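Local coordinates for protein formiminoglutamase (Trypanosoma cruzi, PDB 4MYK) that hydrolyses N-formimino-L-glutamate to L-glutamate and formamide, using an arginase-like manganese centre, at residues L19-A24 against G67-L72; F37-G42 against E95-K100; S147-R152 against Q196-H201. The protein carries 1 engineered substitution. One frame throughout, in Å; residues are numbered along the deposited sequence.

Overall arrangement
The N-terminal region supplies the first half of interaction 1: 19-24, in the loop before strand 32-37, meets 67-72 after helix 55-63, closing a loop that contains that strand and helix. Interaction 2 opens inside this loop, at 37-42, and closes beyond it at 95-100 on helix 94-110, so the two cross along the chain. Interaction 3 follows in series, joining 147-152, after strand 141-145, to helix 192-200 at 196-201. Interactions 1 and 3 lie on opposite sides of the chain's centre, beside the outermost strands 83-88 and 204-207 of the parallel sheet; interaction 2 lies about 29 Å from interaction 1 and about 22 Å from interaction 3, centre to centre.

Interaction 1 (L19-A24 against G67-L72); sequences LSLFSA and GSVNNL
V69 meets L21 and S20 through a single methyl, CG1. It rests against the fork of L21, with CG closest at 3.7 Å from V69 CG1. The two branches of the leucine stand almost equally far off, L21 CD2 at 3.8 Å and L21 CD1 at 3.9 Å from V69 CG1, so the methyl faces the branch point rather than one end of the leucine. The two side chains slide past each other in opposite directions. V69 turns CG1 into this place by setting it opposite its own carbonyl carbon, beside the backbone N (chi1 -56°).

S20 adds a polar neighbour to the same methyl: its OG lies 3.5 Å from V69 CG1. With chi1 at 63° the hydroxyl is tucked over the S20 backbone, and its hydrogen-bonding partner is the carbonyl O of R17, so towards V69 it makes only van der Waals contact. Helical backbone angles at residues 19-21 present S20 and L21 together to the valine; of the three touching residues S20 is exposed, whereas L21 and V69 are buried.

This is plain van der Waals packing away from the metal site, joining the N-terminal region to the start of the small antiparallel pair of strands 70-71 and 76-77. V69 also shares backbone hydrogen bonds with P16 and A78. Across from it, the L21 backbone bonds to L83 and its side chain touches that residue, which places the contact beside strand 83-88, an outermost strand of the parallel sheet within the chain.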
# COMPACT_ATOMS: atom_id res chain seq x y z
N LEU A 19 -24.14 9.50 10.54
CA LEU A 19 -24.73 10.61 11.29
C LEU A 19 -26.25 10.47 11.52
O LEU A 19 -26.76 10.79 12.60
CB LEU A 19 -24.40 11.93 10.61
CG LEU A 19 -24.72 13.20 11.39
CD1 LEU A 19 -24.18 13.08 12.79
CD2 LEU A 19 -24.15 14.41 10.68
N SER A 20 -26.96 9.96 10.52
CA SER A 20 -28.43 9.81 10.60
C SER A 20 -28.94 8.77 11.61
O SER A 20 -30.12 8.76 11.95
CB SER A 20 -29.00 9.51 9.22
OG SER A 20 -28.50 8.27 8.75
N LEU A 21 -28.05 7.90 12.08
CA LEU A 21 -28.42 6.86 13.04
C LEU A 21 -28.37 7.38 14.47
O LEU A 21 -28.87 6.73 15.39
CB LEU A 21 -27.49 5.64 12.89
CG LEU A 21 -27.41 5.03 11.49
CD1 LEU A 21 -26.30 4.01 11.41
CD2 LEU A 21 -28.75 4.43 11.12
N PHE A 22 -27.78 8.56 14.64
CA PHE A 22 -27.73 9.25 15.93
C PHE A 22 -29.05 9.97 16.23
O PHE A 22 -29.10 11.19 16.42
CB PHE A 22 -26.57 10.24 15.95
CG PHE A 22 -25.22 9.59 16.07
CD1 PHE A 22 -24.52 9.20 14.94
CD2 PHE A 22 -24.65 9.35 17.31
CE1 PHE A 22 -23.27 8.59 15.04
CE2 PHE A 22 -23.41 8.75 17.43
CZ PHE A 22 -22.72 8.36 16.29
N SER A 23 -30.13 9.20 16.25
CA SER A 23 -31.48 9.70 16.46
C SER A 23 -31.97 9.38 17.87
O SER A 23 -33.04 9.82 18.29
CB SER A 23 -32.42 9.08 15.42
OG SER A 23 -32.35 7.66 15.49
N ALA A 24 -31.17 8.60 18.60
CA ALA A 24 -31.44 8.29 19.99
C ALA A 24 -31.28 9.55 20.83
O ALA A 24 -30.20 10.12 20.91
CB ALA A 24 -30.49 7.18 20.48
N GLY A 67 -20.04 6.72 5.59
CA GLY A 67 -20.73 5.46 5.79
C GLY A 67 -22.21 5.38 5.44
O GLY A 67 -23.05 5.59 6.30
N SER A 68 -22.53 5.05 4.20
CA SER A 68 -23.92 4.90 3.81
C SER A 68 -24.63 3.86 4.68
O SER A 68 -24.22 2.70 4.72
CB SER A 68 -24.03 4.54 2.33
OG SER A 68 -23.43 5.53 1.52
N VAL A 69 -25.70 4.27 5.37
CA VAL A 69 -26.46 3.36 6.24
C VAL A 69 -27.04 2.15 5.48
O VAL A 69 -27.10 1.05 6.02
CB VAL A 69 -27.59 4.08 7.00
CG1 VAL A 69 -27.01 5.24 7.80
CG2 VAL A 69 -28.65 4.58 6.05
N ASN A 70 -27.45 2.36 4.24
CA ASN A 70 -27.80 1.22 3.40
C ASN A 70 -26.70 0.94 2.40
O ASN A 70 -26.45 1.75 1.50
CB ASN A 70 -29.12 1.42 2.69
CG ASN A 70 -29.67 0.13 2.10
OD1 ASN A 70 -29.10 -0.95 2.28
ND2 ASN A 70 -30.78 0.24 1.39
N ASN A 71 -26.04 -0.20 2.58
CA ASN A 71 -24.93 -0.60 1.75
C ASN A 71 -25.39 -1.68 0.80
O ASN A 71 -25.70 -2.80 1.21
CB ASN A 71 -23.78 -1.11 2.62
CG ASN A 71 -22.55 -1.48 1.82
OD1 ASN A 71 -22.64 -2.16 0.80
ND2 ASN A 71 -21.39 -1.05 2.29
N LEU A 72 -25.44 -1.36 -0.49
CA LEU A 72 -26.00 -2.28 -1.46
C LEU A 72 -24.97 -3.21 -2.04
O LEU A 72 -25.30 -4.10 -2.82
CB LEU A 72 -26.73 -1.53 -2.55
CG LEU A 72 -28.15 -1.21 -2.10
CD1 LEU A 72 -28.54 0.18 -2.55
CD2 LEU A 72 -29.13 -2.29 -2.58

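Interaction 2 (F37-G42 against E95-K100); sequences FPYDEG and EEAHEK
The hydroxyl of Y39, lying 3.8 Å from A97 CB, is held at its polar end by the carbonyl O of I89, with a weaker bond to A91 N. The contact belongs to the arginase/deacetylase alpha/beta fold: helix 94-110 is the connection of a beta-alpha-beta crossover from strand 83-88 to strand 114-119, and strand 32-37, which lies between those two in the sheet, ends in the loop that meets it.

Two loop rings pack on A97. Its CB approaches the Y39 ring obliquely, at 3.7 Å from Y39 CZ, and lies 3.9 Å from F37 CE1. F37 CE1 comes closer still to A97 O, 3.4 Å away and oblique to the ring. F37 sends its ring across to the helix with CG anti to the backbone N (chi1 -160°), and L101 lies against it too.

H98 adds an aromatic pair. Although its CB leads off the other way, the imidazole swings back so that the edge of F37 points at the face of H98 in a T-shaped stack, planes at 89° and centroids 5.7 Å apart. The loop itself turns through an inverse gamma turn centred on P38, closed by Y39 N bonding to F37 O at 2.9 Å; the fold-back lays Y39 CD2 over the centre of the F37 ring, 3.4 Å above its plane.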
# COMPACT_ATOMS: atom_id res chain seq x y z
N PHE A 37 -11.79 8.09 24.59
CA PHE A 37 -10.72 8.07 25.58
C PHE A 37 -9.45 8.77 25.05
O PHE A 37 -8.51 8.11 24.58
CB PHE A 37 -10.43 6.64 26.06
CG PHE A 37 -9.70 6.58 27.38
CD1 PHE A 37 -10.29 7.08 28.54
CD2 PHE A 37 -8.44 6.03 27.47
CE1 PHE A 37 -9.63 7.03 29.74
CE2 PHE A 37 -7.77 5.97 28.67
CZ PHE A 37 -8.37 6.47 29.81
N PRO A 38 -9.43 10.11 25.14
CA PRO A 38 -8.36 10.95 24.58
C PRO A 38 -7.09 10.96 25.44
O PRO A 38 -6.73 12.00 25.98
CB PRO A 38 -8.99 12.35 24.57
CG PRO A 38 -10.32 12.24 25.31
CD PRO A 38 -10.35 10.90 25.97
N TYR A 39 -6.43 9.81 25.57
CA TYR A 39 -5.18 9.72 26.33
C TYR A 39 -4.12 8.94 25.55
O TYR A 39 -4.43 7.96 24.88
CB TYR A 39 -5.42 9.10 27.71
CG TYR A 39 -6.38 9.92 28.53
CD1 TYR A 39 -5.93 10.94 29.35
CD2 TYR A 39 -7.75 9.68 28.47
CE1 TYR A 39 -6.82 11.71 30.09
CE2 TYR A 39 -8.65 10.44 29.21
CZ TYR A 39 -8.18 11.45 30.02
OH TYR A 39 -9.08 12.20 30.75
N ASP A 40 -2.88 9.39 25.67
CA ASP A 40 -1.78 8.88 24.87
C ASP A 40 -1.37 7.46 25.20
O ASP A 40 -1.01 6.69 24.32
CB ASP A 40 -0.54 9.76 25.07
CG ASP A 40 -0.42 10.87 24.04
OD1 ASP A 40 0.64 11.52 24.01
OD2 ASP A 40 -1.37 11.08 23.25
N GLU A 41 -1.39 7.12 26.49
CA GLU A 41 -0.65 5.97 27.00
C GLU A 41 -0.90 4.61 26.32
O GLU A 41 -2.03 4.13 26.23
CB GLU A 41 -0.81 5.86 28.52
CG GLU A 41 -0.12 6.99 29.28
CD GLU A 41 -0.89 8.32 29.27
OE1 GLU A 41 -2.05 8.33 28.79
OE2 GLU A 41 -0.34 9.34 29.74
N GLY A 42 0.20 4.01 25.87
CA GLY A 42 0.17 2.74 25.17
C GLY A 42 1.50 2.56 24.47
O GLY A 42 2.55 2.56 25.10
N GLU A 95 -5.24 7.65 36.37
CA GLU A 95 -5.84 6.49 37.00
C GLU A 95 -7.32 6.74 37.24
O GLU A 95 -8.13 5.82 37.18
CB GLU A 95 -5.13 6.18 38.31
CG GLU A 95 -3.61 6.05 38.17
CD GLU A 95 -2.91 7.39 37.94
OE1 GLU A 95 -3.23 8.36 38.67
OE2 GLU A 95 -2.05 7.47 37.04
N GLU A 96 -7.69 7.98 37.52
CA GLU A 96 -9.09 8.31 37.68
C GLU A 96 -9.82 8.19 36.33
O GLU A 96 -10.95 7.71 36.27
CB GLU A 96 -9.26 9.70 38.27
CG GLU A 96 -10.70 10.13 38.47
CD GLU A 96 -10.78 11.54 39.02
OE1 GLU A 96 -9.75 12.25 38.99
OE2 GLU A 96 -11.87 11.93 39.48
N ALA A 97 -9.16 8.62 35.26
CA ALA A 97 -9.72 8.48 33.92
C ALA A 97 -9.94 7.01 33.59
O ALA A 97 -10.89 6.65 32.91
CB ALA A 97 -8.80 9.12 32.89
N HIS A 98 -9.05 6.17 34.09
CA HIS A 98 -9.21 4.73 33.93
C HIS A 98 -10.42 4.21 34.68
O HIS A 98 -11.13 3.34 34.20
CB HIS A 98 -7.96 4.02 34.46
CG HIS A 98 -6.83 4.03 33.49
ND1 HIS A 98 -6.38 2.88 32.88
CD2 HIS A 98 -6.09 5.04 32.99
CE1 HIS A 98 -5.39 3.19 32.06
NE2 HIS A 98 -5.19 4.49 32.11
N GLU A 99 -10.63 4.76 35.86
CA GLU A 99 -11.75 4.34 36.69
C GLU A 99 -13.06 4.76 36.07
O GLU A 99 -14.00 3.98 36.02
CB GLU A 99 -11.63 4.95 38.08
CG GLU A 99 -10.40 4.50 38.86
CD GLU A 99 -10.42 5.04 40.26
OE1 GLU A 99 -11.51 5.03 40.87
OE2 GLU A 99 -9.37 5.50 40.75
N LYS A 100 -13.13 6.00 35.60
CA LYS A 100 -14.36 6.51 35.01
C LYS A 100 -14.67 5.83 33.68
O LYS A 100 -15.84 5.67 33.32
CB LYS A 100 -14.25 8.01 34.79
CG LYS A 100 -13.90 8.80 36.02
CD LYS A 100 -13.92 10.26 35.67
CE LYS A 100 -15.16 10.56 34.85
NZ LYS A 100 -15.51 12.02 34.86

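Interaction 3 (S147-R152 against Q196-H201); sequences SHLDVR and QYVRDH. With MN (manganese (II) ion), chain C.
The Y197 ring receives V151 CG1 obliquely, 3.6 Å from both Y197 CD1 and Y197 CE1, and H201 lies over one face, although those two rings are modelled too close together for the detail to be trusted. The edge of the H201 ring is better defined: its ND1 bonds to Y197 O at 2.9 Å, with that oxygen close to the imidazole plane but the nitrogen well above the carbonyl plane. R167 makes a cation-pi contact with Y197. On the facing loop, the H148 ring has S147 OG over one face, offset towards the rim.

V151 and Y197 cross at about a right angle. Y197 reaches the valine by placing CG anti to its backbone N (chi1 180°), which carries the ring from the helix to the loop. Next to this pair, L149 CD1 touches V198 CG2 at 3.7 Å, the two side chains crossing obliquely; the leucine is turned well off a staggered position (chi1 149°). L205 of strand 204-207 and E182 of strand 180-185 touch both L149 and V198, so the pair packs against the edge of the sheet.

On this loop, L149 and V151 go towards the helix while H148 and D150 serve the polar side. H148 ND1 binds manganese at 2.3 Å. A water bound to manganese at 2.4 Å, with D146, D236 and D238, completes that site. D150 OD1 accepts R152 NE at 2.8 Å on its syn side, a salt bridge 21° out of the carboxylate plane; D150 binds the other manganese in another structure of this protein, but not here. D146, H148 and D150 form the DxHxD motif of the arginase family, its intervening L149 packed on helix 192-200.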
# COMPACT_ATOMS: atom_id res chain seq x y z
N SER A 147 -0.31 -5.94 16.32
CA SER A 147 0.96 -6.41 15.76
C SER A 147 1.94 -6.64 16.90
O SER A 147 2.98 -7.27 16.73
CB SER A 147 1.53 -5.42 14.74
OG SER A 147 1.83 -4.16 15.32
N HIS A 148 1.58 -6.10 18.06
CA HIS A 148 2.41 -6.19 19.26
C HIS A 148 1.81 -7.19 20.24
O HIS A 148 0.60 -7.39 20.32
CB HIS A 148 2.57 -4.82 19.93
CG HIS A 148 3.16 -3.77 19.03
ND1 HIS A 148 2.41 -2.75 18.49
CD2 HIS A 148 4.42 -3.60 18.57
CE1 HIS A 148 3.19 -1.99 17.74
NE2 HIS A 148 4.41 -2.49 17.76
N LEU A 149 2.71 -7.84 20.97
CA LEU A 149 2.35 -8.72 22.06
C LEU A 149 3.22 -8.27 23.23
O LEU A 149 4.32 -8.79 23.43
CB LEU A 149 2.60 -10.17 21.65
CG LEU A 149 2.99 -11.27 22.63
CD1 LEU A 149 2.31 -11.12 23.99
CD2 LEU A 149 2.69 -12.63 22.00
N ASP A 150 2.73 -7.28 23.96
CA ASP A 150 3.49 -6.62 25.03
C ASP A 150 2.81 -6.85 26.37
O ASP A 150 1.74 -6.30 26.66
CB ASP A 150 3.60 -5.12 24.73
CG ASP A 150 4.47 -4.40 25.73
OD1 ASP A 150 4.79 -4.98 26.79
OD2 ASP A 150 4.83 -3.23 25.47
N VAL A 151 3.43 -7.67 27.21
CA VAL A 151 2.75 -8.09 28.42
C VAL A 151 3.68 -8.15 29.63
O VAL A 151 3.62 -9.09 30.41
CB VAL A 151 2.02 -9.43 28.19
CG1 VAL A 151 1.03 -9.69 29.29
CG2 VAL A 151 1.28 -9.41 26.86
N ARG A 152 4.52 -7.13 29.78
CA ARG A 152 5.54 -7.09 30.84
C ARG A 152 4.97 -6.85 32.25
O ARG A 152 5.26 -5.84 32.90
CB ARG A 152 6.56 -6.01 30.51
CG ARG A 152 5.90 -4.68 30.18
CD ARG A 152 6.88 -3.74 29.50
NE ARG A 152 7.06 -4.04 28.08
CZ ARG A 152 8.08 -3.61 27.35
NH1 ARG A 152 9.02 -2.86 27.91
NH2 ARG A 152 8.16 -3.93 26.07
N GLN A 196 5.90 -16.76 25.85
CA GLN A 196 5.93 -17.71 26.97
C GLN A 196 4.83 -17.43 28.01
O GLN A 196 4.09 -18.34 28.39
CB GLN A 196 7.31 -17.69 27.61
CG GLN A 196 7.39 -18.32 28.96
CD GLN A 196 8.80 -18.34 29.52
OE1 GLN A 196 9.12 -17.60 30.45
NE2 GLN A 196 9.65 -19.19 28.96
N TYR A 197 4.73 -16.18 28.46
CA TYR A 197 3.72 -15.78 29.45
C TYR A 197 2.27 -16.08 29.03
O TYR A 197 1.51 -16.71 29.76
CB TYR A 197 3.86 -14.28 29.80
CG TYR A 197 2.86 -13.77 30.82
CD1 TYR A 197 1.75 -13.03 30.43
CD2 TYR A 197 3.02 -14.05 32.17
CE1 TYR A 197 0.82 -12.57 31.37
CE2 TYR A 197 2.10 -13.59 33.12
CZ TYR A 197 1.00 -12.86 32.71
OH TYR A 197 0.10 -12.40 33.66
N VAL A 198 1.89 -15.61 27.85
CA VAL A 198 0.57 -15.89 27.29
C VAL A 198 0.31 -17.39 27.20
O VAL A 198 -0.71 -17.89 27.67
CB VAL A 198 0.43 -15.32 25.87
CG1 VAL A 198 -0.87 -15.80 25.23
CG2 VAL A 198 0.50 -13.79 25.88
N ARG A 199 1.24 -18.11 26.58
CA ARG A 199 1.05 -19.53 26.38
C ARG A 199 1.04 -20.28 27.69
O ARG A 199 0.27 -21.23 27.85
CB ARG A 199 2.08 -20.08 25.40
CG ARG A 199 1.68 -19.79 23.95
CD ARG A 199 2.86 -19.80 23.01
NE ARG A 199 2.43 -19.78 21.61
CZ ARG A 199 3.26 -19.80 20.57
NH1 ARG A 199 4.58 -19.82 20.76
NH2 ARG A 199 2.77 -19.78 19.33
N ASP A 200 1.86 -19.84 28.64
CA ASP A 200 1.85 -20.42 29.99
C ASP A 200 0.56 -20.09 30.74
O ASP A 200 0.28 -20.65 31.79
CB ASP A 200 3.06 -19.95 30.80
CG ASP A 200 4.31 -20.76 30.50
OD1 ASP A 200 4.25 -21.70 29.68
OD2 ASP A 200 5.37 -20.43 31.08
N HIS A 201 -0.22 -19.18 30.18
CA HIS A 201 -1.54 -18.88 30.71
C HIS A 201 -2.59 -19.53 29.84
O HIS A 201 -3.78 -19.31 30.03
CB HIS A 201 -1.76 -17.37 30.79
CG HIS A 201 -1.24 -16.75 32.06
ND1 HIS A 201 0.07 -16.37 32.22
CD2 HIS A 201 -1.87 -16.44 33.22
CE1 HIS A 201 0.24 -15.87 33.43
NE2 HIS A 201 -0.92 -15.89 34.05
MN MN C . 0.19 -2.35 18.74
O HOH W 1 0.82 -1.82 20.99